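Local atomic coordinates of guanine nucleotide exchange protein (Legionella pneumophila, PDB entry 1XSZ), a protein that probably acts as a guanine nucleotide exchange factor for Arf GTPases, pairing a Sec7 domain with a C-terminal domain that caps the active site. Residues Ser88-Leu93 with Phe139-Leu144; Met82-Gln87 with Arg94-Thr99; Gly163-Leu168 with Phe181-Tyr186; Ser115-Tyr120 with Ala133-Ala138. All blocks are in the same frame, centred on the assembly; numbering follows the deposited sequence. Where two conformers were deposited one is given.

All four contacts lie in the Sec7 domain, on the same side of the chain's centre. Contact 2 opens first along the chain; its segments alternate with those of contact 1, and both use helix 89-98. Contact 4 is nested inside the loop that contact 1 closes and shares helix 131-149 with it. Contact 3, between helices 161-167 and 179-191, follows them all. Contact 1 touches each of the others (Gly92 with Phe84, Val90 with Leu185, Phe89 with Tyr120), its centre about 9 Å from that of contact 4 and about 11 Å from those of contacts 2 and 3. The centres of contacts 2 and 3 are about 21 Å apart, and their nearest atoms about 8 Å. Packing thus runs from one contact to the next through helices 89-98 and 131-149.

Contact 1: residues Ser88-Leu93 with Phe139-Leu144; sequences SFVEGL and FQTIML
The hydroxyl of Thr141 is hydrogen-bonded to the carbonyl of Leu137, one turn back in its own helix, and turns its flank to Phe89: CE2 of that ring lies 3.9 Å from OG1, which sits at the ring edge, near its plane. The torsion sets this up. With OG1 beside the backbone N (chi1 -58°), the polar branch folds back along the helix, and CG2 is left to face Val90, whose CG2 is 4.4 Å from Thr141 CG2. Leu93 joins from the next turn, its CD2 4.2 Å from Thr141 CB and 4.4 Å from Ile142 CG1. The touching residues are all buried. The helix segments cross at -79° with axes 11.3 Å apart, wide enough for side chains from other parts to come in between: Leu185 of helix 179-191 fits in beside Val90 and Thr141, and Phe194 lies against Leu93 and Thr141. At the start of helix 89-98, Ser88 is the N-cap: its OG accepts from Glu91 N at 3.1 Å in a nearly straight bond, and it is also hydrogen-bonded to the carboxylate of Glu188. Two steeply crossed helices with a third packed against their junction belong here to the all-helical Sec7 domain.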
loop_
_atom_site.group_PDB
_atom_site.type_symbol
_atom_site.label_atom_id
_atom_site.label_comp_id
_atom_site.label_asym_id
_atom_site.label_seq_id
_atom_site.Cartn_x
_atom_site.Cartn_y
_atom_site.Cartn_z
ATOM N N SER A 88 -7.453 2.426 -24.741
ATOM C CA SER A 88 -6.755 3.701 -24.661
ATOM C C SER A 88 -5.987 3.661 -23.338
ATOM O O SER A 88 -6.168 2.743 -22.529
ATOM C CB SER A 88 -7.754 4.854 -24.626
ATOM O OG SER A 88 -8.452 4.871 -23.391
ATOM N N PHE A 89 -5.137 4.656 -23.111
ATOM C CA PHE A 89 -4.361 4.710 -21.877
ATOM C C PHE A 89 -5.274 4.790 -20.655
ATOM O O PHE A 89 -5.104 4.036 -19.695
ATOM C CB PHE A 89 -3.429 5.923 -21.885
ATOM C CG PHE A 89 -2.632 6.078 -20.621
ATOM C CD1 PHE A 89 -1.482 5.325 -20.415
ATOM C CD2 PHE A 89 -3.055 6.945 -19.620
ATOM C CE1 PHE A 89 -0.758 5.429 -19.230
ATOM C CE2 PHE A 89 -2.335 7.054 -18.427
ATOM C CZ PHE A 89 -1.191 6.299 -18.234
ATOM N N VAL A 90 -6.239 5.701 -20.694
ATOM C CA VAL A 90 -7.140 5.871 -19.565
ATOM C C VAL A 90 -7.992 4.636 -19.333
ATOM O O VAL A 90 -8.200 4.240 -18.192
ATOM C CB VAL A 90 -8.027 7.121 -19.745
ATOM C CG1 VAL A 90 -9.031 7.231 -18.603
ATOM C CG2 VAL A 90 -7.138 8.365 -19.764
ATOM N N GLU A 91 -8.480 4.013 -20.401
ATOM C CA GLU A 91 -9.308 2.825 -20.224
ATOM C C GLU A 91 -8.479 1.677 -19.657
ATOM O O GLU A 91 -8.960 0.914 -18.820
ATOM C CB GLU A 91 -9.949 2.406 -21.547
ATOM C CG GLU A 91 -10.967 1.274 -21.411
ATOM C CD GLU A 91 -12.182 1.648 -20.569
ATOM O OE1 GLU A 91 -13.056 0.777 -20.373
ATOM O OE2 GLU A 91 -12.271 2.802 -20.106
ATOM N N GLY A 92 -7.235 1.554 -20.107
ATOM C CA GLY A 92 -6.378 0.500 -19.592
ATOM C C GLY A 92 -6.128 0.705 -18.108
ATOM O O GLY A 92 -6.206 -0.237 -17.317
ATOM N N LEU A 93 -5.830 1.942 -17.726
ATOM C CA LEU A 93 -5.578 2.242 -16.320
ATOM C C LEU A 93 -6.841 1.994 -15.494
ATOM O O LEU A 93 -6.761 1.499 -14.368
ATOM C CB LEU A 93 -5.105 3.690 -16.177
ATOM C CG LEU A 93 -4.742 4.194 -14.776
ATOM C CD1 LEU A 93 -3.810 3.222 -14.067
ATOM C CD2 LEU A 93 -4.077 5.557 -14.907
ATOM N N PHE A 139 0.128 8.455 -12.682
ATOM C CA PHE A 139 -0.172 9.112 -11.421
ATOM C C PHE A 139 -0.768 10.502 -11.614
ATOM O O PHE A 139 -1.562 10.951 -10.792
ATOM C CB PHE A 139 1.031 9.052 -10.437
ATOM C CG PHE A 139 2.137 10.042 -10.689
ATOM C CD1 PHE A 139 1.954 11.396 -10.439
ATOM C CD2 PHE A 139 3.407 9.594 -11.062
ATOM C CE1 PHE A 139 3.019 12.296 -10.542
ATOM C CE2 PHE A 139 4.480 10.488 -11.168
ATOM C CZ PHE A 139 4.281 11.840 -10.904
ATOM N N GLN A 140 -0.444 11.171 -12.718
ATOM C CA GLN A 140 -1.045 12.473 -12.983
ATOM C C GLN A 140 -2.541 12.253 -13.259
ATOM O O GLN A 140 -3.379 13.026 -12.805
ATOM C CB GLN A 140 -0.379 13.151 -14.191
ATOM C CG GLN A 140 1.023 13.689 -13.937
ATOM C CD GLN A 140 1.042 14.901 -13.025
ATOM O OE1 GLN A 140 0.108 15.698 -13.013
ATOM N NE2 GLN A 140 2.123 15.057 -12.274
ATOM N N THR A 141 -2.878 11.188 -13.987
ATOM C CA THR A 141 -4.278 10.897 -14.287
ATOM C C THR A 141 -5.037 10.526 -13.014
ATOM O O THR A 141 -6.193 10.905 -12.845
ATOM C CB THR A 141 -4.395 9.769 -15.333
ATOM O OG1 THR A 141 -3.685 10.157 -16.518
ATOM C CG2 THR A 141 -5.856 9.524 -15.697
ATOM N N ILE A 142 -4.384 9.792 -12.116
ATOM C CA ILE A 142 -5.016 9.439 -10.850
ATOM C C ILE A 142 -5.280 10.722 -10.045
ATOM O O ILE A 142 -6.352 10.883 -9.465
ATOM C CB ILE A 142 -4.136 8.444 -10.064
ATOM C CG1 ILE A 142 -4.185 7.083 -10.769
ATOM C CG2 ILE A 142 -4.621 8.318 -8.615
ATOM C CD1 ILE A 142 -3.156 6.094 -10.280
ATOM N N MET A 143 -4.321 11.647 -10.020
ATOM C CA MET A 143 -4.549 12.900 -9.303
ATOM C C MET A 143 -5.657 13.699 -9.981
ATOM O O MET A 143 -6.495 14.310 -9.312
ATOM C CB MET A 143 -3.286 13.772 -9.263
ATOM C CG MET A 143 -2.190 13.277 -8.336
ATOM S SD MET A 143 -0.898 14.518 -8.031
ATOM C CE MET A 143 -0.154 14.640 -9.637
ATOM N N LEU A 144 -5.651 13.714 -11.310
ATOM C CA LEU A 144 -6.655 14.458 -12.057
ATOM C C LEU A 144 -8.062 13.914 -11.790
ATOM O O LEU A 144 -9.031 14.675 -11.742
ATOM C CB LEU A 144 -6.328 14.412 -13.557
ATOM C CG LEU A 144 -7.221 15.237 -14.481
ATOM C CD1 LEU A 144 -7.193 16.704 -14.064
ATOM C CD2 LEU A 144 -6.724 15.089 -15.912
#

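Contact 2: residues Met82-Gln87 with Arg94-Thr99; sequences MNFNGQ and RTFLKT
Met82 starts with CG beside its backbone N (chi1 -65°) and runs on extended, which brings SD to the Phe96 ring; a bend at the last torsion (chi3 76°) then turns CE toward Thr99. This is a Met-aromatic contact within the Sec7 domain, where the loop after helix 69-80 leans on the helix it leads into, 89-98. The sulfur approaches obliquely, with SD 4.1 Å from Phe96 CD2 and the two side chains at about a right angle. Phe84 reaches the same ring atom, its CZ 4.1 Å from Phe96 CD2, and Phe116 of helix 106-123 meets both rings. A type II turn from Phe84 to Gln87, with Gly86 in its third position, reverses the loop and lets the Gln87 side chain run beside the helix to Thr95. There the extended Gln87 chain places OE1 2.8 Å from Thr95 OG1. That hydroxyl has a single proton and also the Glu91 carbonyl within reach, so either oxygen may take it. At the far end Met82 and Thr99 meet tip to tip, CE 3.3 Å from OG1. The Thr99 hydroxyl meanwhile donates to Thr95 O at 2.8 Å, tilted 27° from the carbonyl plane.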
loop_
_atom_site.group_PDB
_atom_site.type_symbol
_atom_site.label_atom_id
_atom_site.label_comp_id
_atom_site.label_asym_id
_atom_site.label_seq_id
_atom_site.Cartn_x
_atom_site.Cartn_y
_atom_site.Cartn_z
ATOM N N MET A 82 -2.552 -9.593 -18.226
ATOM C CA MET A 82 -3.713 -8.773 -18.556
ATOM C C MET A 82 -3.532 -8.249 -19.975
ATOM O O MET A 82 -2.415 -7.955 -20.393
ATOM C CB MET A 82 -3.833 -7.602 -17.579
ATOM C CG MET A 82 -4.114 -8.037 -16.147
ATOM S SD MET A 82 -4.189 -6.662 -14.981
ATOM C CE MET A 82 -5.793 -5.981 -15.354
ATOM N N ASN A 83 -4.633 -8.132 -20.712
ATOM C CA ASN A 83 -4.578 -7.661 -22.095
ATOM C C ASN A 83 -4.997 -6.199 -22.221
ATOM O O ASN A 83 -6.183 -5.884 -22.145
ATOM C CB ASN A 83 -5.493 -8.522 -22.973
ATOM C CG ASN A 83 -5.432 -8.136 -24.444
ATOM O OD1 ASN A 83 -6.276 -8.554 -25.242
ATOM N ND2 ASN A 83 -4.432 -7.348 -24.812
ATOM N N PHE A 84 -4.022 -5.317 -22.425
ATOM C CA PHE A 84 -4.295 -3.892 -22.572
ATOM C C PHE A 84 -4.320 -3.484 -24.040
ATOM O O PHE A 84 -4.629 -2.340 -24.367
ATOM C CB PHE A 84 -3.242 -3.069 -21.827
ATOM C CG PHE A 84 -3.255 -3.284 -20.344
ATOM C CD1 PHE A 84 -4.378 -2.948 -19.593
ATOM C CD2 PHE A 84 -2.163 -3.857 -19.703
ATOM C CE1 PHE A 84 -4.416 -3.182 -18.220
ATOM C CE2 PHE A 84 -2.191 -4.096 -18.331
ATOM C CZ PHE A 84 -3.319 -3.759 -17.591
ATOM N N ASN A 85 -3.995 -4.421 -24.923
ATOM C CA ASN A 85 -3.995 -4.127 -26.348
ATOM C C ASN A 85 -5.416 -3.849 -26.823
ATOM O O ASN A 85 -6.318 -4.677 -26.671
ATOM C CB ASN A 85 -3.396 -5.296 -27.133
ATOM C CG ASN A 85 -3.417 -5.062 -28.631
ATOM O OD1 ASN A 85 -4.462 -5.162 -29.268
ATOM N ND2 ASN A 85 -2.262 -4.735 -29.196
ATOM N N GLY A 86 -5.607 -2.669 -27.393
ATOM C CA GLY A 86 -6.919 -2.294 -27.878
ATOM C C GLY A 86 -7.528 -1.157 -27.084
ATOM O O GLY A 86 -8.352 -0.411 -27.594
ATOM N N GLN A 87 -7.110 -1.016 -25.829
ATOM C CA GLN A 87 -7.642 0.035 -24.963
ATOM C C GLN A 87 -6.800 1.294 -24.986
ATOM O O GLN A 87 -5.592 1.241 -25.204
ATOM C CB GLN A 87 -7.698 -0.438 -23.509
ATOM C CG GLN A 87 -8.601 -1.613 -23.229
ATOM C CD GLN A 87 -8.642 -1.927 -21.745
ATOM O OE1 GLN A 87 -9.621 -1.634 -21.061
ATOM N NE2 GLN A 87 -7.564 -2.504 -21.239
ATOM N N ARG A 94 -8.005 2.337 -16.040
ATOM C CA ARG A 94 -9.258 2.120 -15.319
ATOM C C ARG A 94 -9.468 0.629 -15.079
ATOM O O ARG A 94 -9.830 0.209 -13.977
ATOM C CB ARG A 94 -10.446 2.688 -16.103
ATOM C CG ARG A 94 -11.757 2.630 -15.328
ATOM C CD ARG A 94 -12.870 3.362 -16.066
ATOM N NE ARG A 94 -14.048 3.575 -15.227
ATOM C CZ ARG A 94 -14.885 2.614 -14.846
ATOM N NH1 ARG A 94 -14.683 1.361 -15.230
ATOM N NH2 ARG A 94 -15.926 2.909 -14.080
ATOM N N THR A 95 -9.242 -0.172 -16.114
ATOM C CA THR A 95 -9.401 -1.615 -15.999
ATOM C C THR A 95 -8.440 -2.177 -14.956
ATOM O O THR A 95 -8.813 -3.015 -14.129
ATOM C CB THR A 95 -9.147 -2.289 -17.359
ATOM O OG1 THR A 95 -10.157 -1.867 -18.286
ATOM C CG2 THR A 95 -9.177 -3.805 -17.219
ATOM N N PHE A 96 -7.204 -1.699 -14.984
ATOM C CA PHE A 96 -6.195 -2.152 -14.042
ATOM C C PHE A 96 -6.592 -1.821 -12.598
ATOM O O PHE A 96 -6.627 -2.703 -11.738
ATOM C CB PHE A 96 -4.848 -1.506 -14.385
ATOM C CG PHE A 96 -3.739 -1.854 -13.431
ATOM C CD1 PHE A 96 -3.422 -1.006 -12.368
ATOM C CD2 PHE A 96 -3.016 -3.033 -13.589
ATOM C CE1 PHE A 96 -2.392 -1.337 -11.476
ATOM C CE2 PHE A 96 -1.989 -3.372 -12.706
ATOM C CZ PHE A 96 -1.677 -2.520 -11.647
ATOM N N LEU A 97 -6.910 -0.560 -12.335
ATOM C CA LEU A 97 -7.263 -0.165 -10.975
ATOM C C LEU A 97 -8.493 -0.875 -10.423
ATOM O O LEU A 97 -8.542 -1.203 -9.235
ATOM C CB LEU A 97 -7.453 1.352 -10.900
ATOM C CG LEU A 97 -6.185 2.165 -11.180
ATOM C CD1 LEU A 97 -6.548 3.630 -11.306
ATOM C CD2 LEU A 97 -5.156 1.935 -10.072
ATOM N N LYS A 98 -9.479 -1.128 -11.279
ATOM C CA LYS A 98 -10.710 -1.793 -10.854
ATOM C C LYS A 98 -10.514 -3.283 -10.558
ATOM O O LYS A 98 -11.375 -3.921 -9.947
ATOM C CB LYS A 98 -11.789 -1.591 -11.932
ATOM C CG LYS A 98 -13.103 -2.320 -11.690
ATOM C CD LYS A 98 -14.132 -1.946 -12.754
ATOM C CE LYS A 98 -13.634 -2.265 -14.155
ATOM N NZ LYS A 98 -13.391 -3.725 -14.343
ATOM N N THR A 99 -9.376 -3.829 -10.971
ATOM C CA THR A 99 -9.061 -5.242 -10.770
ATOM C C THR A 99 -8.765 -5.610 -9.312
ATOM O O THR A 99 -8.962 -6.753 -8.897
ATOM C CB THR A 99 -7.830 -5.649 -11.624
ATOM O OG1 THR A 99 -8.116 -5.432 -13.013
ATOM C CG2 THR A 99 -7.480 -7.118 -11.411
#

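Contact 3: residues Gly163-Leu168 with Phe181-Tyr186; sequences GLKRNL and FLEELY
The Tyr186 ring takes Leu164 at its edge: CD2 of the leucine comes in near the ring plane as the two side chains slide past each other in opposite directions. The tyrosine atom nearest to Leu164 CD2 is not in the ring but Tyr186 CB, at 4.0 Å. Elsewhere the tyrosine meets Val161 and Leu144, and its hydroxyl is hydrogen-bonded to the carbonyl of Met159. The contact joins two consecutive helices of the Sec7 domain, 161-167 and 179-191, whose segments cross at 128°, well off antiparallel, with axes 9.9 Å apart.

The same Leu164 methyl also reaches the backbone. CD2 lies 3.7 Å from Leu182 O and 4.2 Å from Leu185 CD2, so it nestles against one turn of the opposing helix. Leu182 answers by reaching between Lys165 and Leu168: its CD1 is 3.9 Å from Lys165 CA and almost as near to Lys165 CG, and its CD2 is 3.8 Å from Leu168 CD1. Beyond this aliphatic part of Lys165, a bend at chi3 (-69°) turns the ammonium to Glu183, where NZ and OE2 form a salt bridge that is weak as a hydrogen bond, at 3.4 Å. The stronger partner of the carboxylate is Lys180, which would be expected to stabilise its negative charge.

Asn167, at the end of helix 161-167, reaches back to Gly163 O with two donors. The backbone N and the side-chain ND2 approach from opposite faces of the carbonyl plane, ND2 at 2.9 Å and 39° out of it.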
loop_
_atom_site.group_PDB
_atom_site.type_symbol
_atom_site.label_atom_id
_atom_site.label_comp_id
_atom_site.label_asym_id
_atom_site.label_seq_id
_atom_site.Cartn_x
_atom_site.Cartn_y
_atom_site.Cartn_z
ATOM N N GLY A 163 -3.982 23.558 -18.487
ATOM C CA GLY A 163 -3.155 23.396 -17.304
ATOM C C GLY A 163 -2.454 22.047 -17.312
ATOM O O GLY A 163 -1.306 21.925 -16.890
ATOM N N LEU A 164 -3.149 21.016 -17.786
ATOM C CA LEU A 164 -2.556 19.687 -17.849
ATOM C C LEU A 164 -1.356 19.702 -18.796
ATOM O O LEU A 164 -0.293 19.182 -18.468
ATOM C CB LEU A 164 -3.582 18.656 -18.339
ATOM C CG LEU A 164 -3.040 17.228 -18.483
ATOM C CD1 LEU A 164 -2.666 16.667 -17.113
ATOM C CD2 LEU A 164 -4.087 16.345 -19.152
ATOM N N LYS A 165 -1.536 20.309 -19.966
ATOM C CA LYS A 165 -0.466 20.381 -20.952
ATOM C C LYS A 165 0.731 21.168 -20.431
ATOM O O LYS A 165 1.876 20.772 -20.640
ATOM C CB LYS A 165 -0.991 20.998 -22.254
ATOM C CG LYS A 165 -1.989 20.098 -22.976
ATOM C CD LYS A 165 -2.434 20.661 -24.325
ATOM C CE LYS A 165 -3.307 21.892 -24.173
ATOM N NZ LYS A 165 -3.776 22.388 -25.501
ATOM N N ARG A 166 0.467 22.269 -19.736
ATOM C CA ARG A 166 1.547 23.087 -19.199
ATOM C C ARG A 166 2.350 22.341 -18.139
ATOM O O ARG A 166 3.583 22.349 -18.152
ATOM C CB ARG A 166 0.989 24.381 -18.593
ATOM C CG ARG A 166 2.067 25.268 -17.980
ATOM C CD ARG A 166 1.520 26.564 -17.384
ATOM N NE ARG A 166 0.663 26.346 -16.220
ATOM C CZ ARG A 166 -0.662 26.274 -16.266
ATOM N NH1 ARG A 166 -1.297 26.405 -17.424
ATOM N NH2 ARG A 166 -1.357 26.078 -15.152
ATOM N N ASN A 167 1.646 21.683 -17.225
ATOM C CA ASN A 167 2.304 20.961 -16.150
ATOM C C ASN A 167 3.074 19.713 -16.567
ATOM O O ASN A 167 4.023 19.314 -15.887
ATOM C CB ASN A 167 1.278 20.624 -15.065
ATOM C CG ASN A 167 1.008 21.800 -14.146
ATOM O OD1 ASN A 167 1.822 22.117 -13.274
ATOM N ND2 ASN A 167 -0.121 22.463 -14.346
ATOM N N LEU A 168 2.683 19.098 -17.680
ATOM C CA LEU A 168 3.371 17.898 -18.139
ATOM C C LEU A 168 4.466 18.158 -19.163
ATOM O O LEU A 168 5.040 17.216 -19.710
ATOM C CB LEU A 168 2.370 16.885 -18.706
ATOM C CG LEU A 168 1.478 16.196 -17.669
ATOM C CD1 LEU A 168 0.613 15.149 -18.351
ATOM C CD2 LEU A 168 2.339 15.543 -16.601
ATOM N N PHE A 181 -3.143 14.099 -27.510
ATOM C CA PHE A 181 -3.186 12.913 -26.671
ATOM C C PHE A 181 -3.626 13.359 -25.276
ATOM O O PHE A 181 -4.502 12.748 -24.657
ATOM C CB PHE A 181 -1.804 12.263 -26.596
ATOM C CG PHE A 181 -1.711 11.161 -25.582
ATOM C CD1 PHE A 181 -2.407 9.970 -25.758
ATOM C CD2 PHE A 181 -0.942 11.324 -24.436
ATOM C CE1 PHE A 181 -2.338 8.955 -24.804
ATOM C CE2 PHE A 181 -0.867 10.319 -23.479
ATOM C CZ PHE A 181 -1.567 9.130 -23.664
ATOM N N LEU A 182 -3.024 14.436 -24.785
ATOM C CA LEU A 182 -3.375 14.946 -23.466
ATOM C C LEU A 182 -4.799 15.488 -23.433
ATOM O O LEU A 182 -5.495 15.349 -22.429
ATOM C CB LEU A 182 -2.375 16.021 -23.022
ATOM C CG LEU A 182 -0.963 15.509 -22.715
ATOM C CD1 LEU A 182 -0.115 16.649 -22.160
ATOM C CD2 LEU A 182 -1.034 14.374 -21.701
ATOM N N GLU A 183 -5.242 16.101 -24.525
ATOM C CA GLU A 183 -6.598 16.633 -24.583
ATOM C C GLU A 183 -7.594 15.476 -24.490
ATOM O O GLU A 183 -8.631 15.573 -23.827
ATOM C CB GLU A 183 -6.793 17.431 -25.880
ATOM C CG GLU A 183 -6.025 18.755 -25.873
ATOM C CD GLU A 183 -6.095 19.509 -27.188
ATOM O OE1 GLU A 183 -7.185 19.557 -27.798
ATOM O OE2 GLU A 183 -5.059 20.075 -27.600
ATOM N N GLU A 184 -7.262 14.371 -25.143
ATOM C CA GLU A 184 -8.106 13.187 -25.122
ATOM C C GLU A 184 -8.117 12.557 -23.727
ATOM O O GLU A 184 -9.171 12.190 -23.211
ATOM C CB GLU A 184 -7.595 12.186 -26.153
ATOM C CG GLU A 184 -8.023 10.768 -25.906
ATOM C CD GLU A 184 -7.442 9.829 -26.929
ATOM O OE1 GLU A 184 -6.418 10.190 -27.553
ATOM O OE2 GLU A 184 -8.000 8.734 -27.096
ATOM N N LEU A 185 -6.938 12.435 -23.125
ATOM C CA LEU A 185 -6.810 11.858 -21.789
ATOM C C LEU A 185 -7.658 12.653 -20.797
ATOM O O LEU A 185 -8.423 12.087 -20.013
ATOM C CB LEU A 185 -5.336 11.869 -21.364
ATOM C CG LEU A 185 -4.949 11.315 -19.991
ATOM C CD1 LEU A 185 -3.470 10.981 -19.990
ATOM C CD2 LEU A 185 -5.269 12.332 -18.894
ATOM N N TYR A 186 -7.531 13.973 -20.848
ATOM C CA TYR A 186 -8.279 14.849 -19.963
ATOM C C TYR A 186 -9.788 14.608 -20.076
ATOM O O TYR A 186 -10.476 14.421 -19.072
ATOM C CB TYR A 186 -7.962 16.309 -20.308
ATOM C CG TYR A 186 -8.624 17.319 -19.402
ATOM C CD1 TYR A 186 -7.945 17.857 -18.307
ATOM C CD2 TYR A 186 -9.935 17.733 -19.633
ATOM C CE1 TYR A 186 -8.561 18.786 -17.466
ATOM C CE2 TYR A 186 -10.560 18.655 -18.804
ATOM C CZ TYR A 186 -9.867 19.179 -17.722
ATOM O OH TYR A 186 -10.480 20.101 -16.908
#

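Contact 4: residues Ser115-Tyr120 with Ala133-Ala138; sequences SFSGAY and AAYLLA
Backbone-close packing comes first: Ser117 and Tyr135 have their CA atoms only 4.9 Å apart, where helices 106-123 and 131-149 come together. Ser117 CB rests 3.4 Å from Tyr135 N, and Ala134 CB, from the residue before, is 3.4 Å from Ser117 O and 3.8 Å from Ser117 CB. Small side chains on both helices make room for this, and the axes of the segments approach to 8.1 Å while running at 128° to each other.

The aromatic contacts lie to either side of that point. Phe116 offers its edge to Ala138, with CD2 4.4 Å from the methyl CB. One turn on, Tyr120 approaches Ala134 obliquely, its CD2 4.4 Å from CB. Both rings continue into the interior of the Sec7 domain: Phe116 meets Leu93, and Tyr120 meets Phe89 edge-to-face.

Polar groups are dealt with within their own helix or beyond the pair. Ser117 was modelled in two conformers; in the one described here, and provisionally, chi1 of 64° places OG 3.7 Å from Tyr135 CB and lets it hydrogen-bond to the carbonyl of Gln114. Tyr135 contributes its CB to the packing, while chi1 of 173° carries the ring away from this meeting point, toward Asp110. The phenol is hydrogen-bonded to Asp110 and also to Lys251 and Trp253, both within the C-terminal capping region, which ties this helix to the cap.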
loop_
_atom_site.group_PDB
_atom_site.type_symbol
_atom_site.label_atom_id
_atom_site.label_comp_id
_atom_site.label_asym_id
_atom_site.label_seq_id
_atom_site.Cartn_x
_atom_site.Cartn_y
_atom_site.Cartn_z
ATOM N N SER A 115 3.616 -1.003 -11.865
ATOM C CA SER A 115 3.471 -2.245 -12.622
ATOM C C SER A 115 2.646 -1.979 -13.879
ATOM O O SER A 115 3.002 -2.414 -14.983
ATOM C CB SER A 115 2.787 -3.308 -11.762
ATOM O OG SER A 115 2.687 -4.534 -12.466
ATOM N N PHE A 116 1.542 -1.262 -13.721
ATOM C CA PHE A 116 0.707 -0.933 -14.865
ATOM C C PHE A 116 1.480 -0.122 -15.899
ATOM O O PHE A 116 1.438 -0.423 -17.092
ATOM C CB PHE A 116 -0.506 -0.108 -14.438
ATOM C CG PHE A 116 -1.206 0.547 -15.591
ATOM C CD1 PHE A 116 -2.059 -0.182 -16.411
ATOM C CD2 PHE A 116 -0.940 1.875 -15.913
ATOM C CE1 PHE A 116 -2.633 0.404 -17.541
ATOM C CE2 PHE A 116 -1.509 2.464 -17.039
ATOM C CZ PHE A 116 -2.354 1.728 -17.852
ATOM N N SER A 117 2.175 0.916 -15.444
ATOM C CA SER A 117 2.931 1.776 -16.349
ATOM C C SER A 117 3.942 0.988 -17.175
ATOM O O SER A 117 4.106 1.239 -18.369
ATOM C CB SER A 117 3.642 2.884 -15.564
ATOM O OG SER A 117 4.611 2.357 -14.678
ATOM N N GLY A 118 4.615 0.035 -16.542
ATOM C CA GLY A 118 5.588 -0.769 -17.261
ATOM C C GLY A 118 4.936 -1.678 -18.285
ATOM O O GLY A 118 5.435 -1.817 -19.408
ATOM N N ALA A 119 3.825 -2.303 -17.910
ATOM C CA ALA A 119 3.114 -3.208 -18.807
ATOM C C ALA A 119 2.445 -2.457 -19.950
ATOM O O ALA A 119 2.405 -2.948 -21.081
ATOM C CB ALA A 119 2.077 -4.009 -18.034
ATOM N N TYR A 120 1.911 -1.274 -19.655
ATOM C CA TYR A 120 1.259 -0.470 -20.678
ATOM C C TYR A 120 2.270 -0.158 -21.764
ATOM O O TYR A 120 1.991 -0.322 -22.952
ATOM C CB TYR A 120 0.738 0.851 -20.107
ATOM C CG TYR A 120 0.136 1.735 -21.179
ATOM C CD1 TYR A 120 -1.108 1.438 -21.727
ATOM C CD2 TYR A 120 0.844 2.818 -21.701
ATOM C CE1 TYR A 120 -1.634 2.190 -22.777
ATOM C CE2 TYR A 120 0.328 3.580 -22.756
ATOM C CZ TYR A 120 -0.912 3.255 -23.286
ATOM O OH TYR A 120 -1.427 3.981 -24.335
ATOM N N ALA A 133 7.673 7.573 -18.400
ATOM C CA ALA A 133 6.718 8.516 -18.957
ATOM C C ALA A 133 5.308 7.997 -18.708
ATOM O O ALA A 133 4.396 8.771 -18.415
ATOM C CB ALA A 133 6.965 8.692 -20.453
ATOM N N ALA A 134 5.132 6.684 -18.823
ATOM C CA ALA A 134 3.831 6.072 -18.592
ATOM C C ALA A 134 3.453 6.216 -17.122
ATOM O O ALA A 134 2.288 6.439 -16.800
ATOM C CB ALA A 134 3.860 4.598 -18.991
ATOM N N TYR A 135 4.443 6.095 -16.244
ATOM C CA TYR A 135 4.219 6.224 -14.804
ATOM C C TYR A 135 3.765 7.649 -14.484
ATOM O O TYR A 135 2.807 7.856 -13.733
ATOM C CB TYR A 135 5.509 5.888 -14.045
ATOM C CG TYR A 135 5.453 6.153 -12.553
ATOM C CD1 TYR A 135 4.603 5.424 -11.720
ATOM C CD2 TYR A 135 6.263 7.128 -11.978
ATOM C CE1 TYR A 135 4.568 5.665 -10.344
ATOM C CE2 TYR A 135 6.238 7.378 -10.611
ATOM C CZ TYR A 135 5.391 6.641 -9.799
ATOM O OH TYR A 135 5.385 6.885 -8.444
ATOM N N LEU A 136 4.452 8.639 -15.045
ATOM C CA LEU A 136 4.073 10.029 -14.820
ATOM C C LEU A 136 2.626 10.244 -15.269
ATOM O O LEU A 136 1.823 10.840 -14.550
ATOM C CB LEU A 136 5.000 10.976 -15.595
ATOM C CG LEU A 136 4.571 12.449 -15.603
ATOM C CD1 LEU A 136 4.625 13.013 -14.193
ATOM C CD2 LEU A 136 5.477 13.245 -16.532
ATOM N N LEU A 137 2.295 9.759 -16.459
ATOM C CA LEU A 137 0.946 9.911 -16.987
ATOM C C LEU A 137 -0.069 9.230 -16.071
ATOM O O LEU A 137 -1.141 9.775 -15.808
ATOM C CB LEU A 137 0.858 9.299 -18.386
ATOM C CG LEU A 137 -0.183 9.890 -19.333
ATOM C CD1 LEU A 137 0.147 11.350 -19.635
ATOM C CD2 LEU A 137 -0.190 9.077 -20.611
ATOM N N ALA A 138 0.279 8.039 -15.589
ATOM C CA ALA A 138 -0.606 7.292 -14.709
ATOM C C ALA A 138 -0.903 8.012 -13.402
ATOM O O ALA A 138 -2.074 8.179 -13.050
ATOM C CB ALA A 138 -0.031 5.906 -14.430
#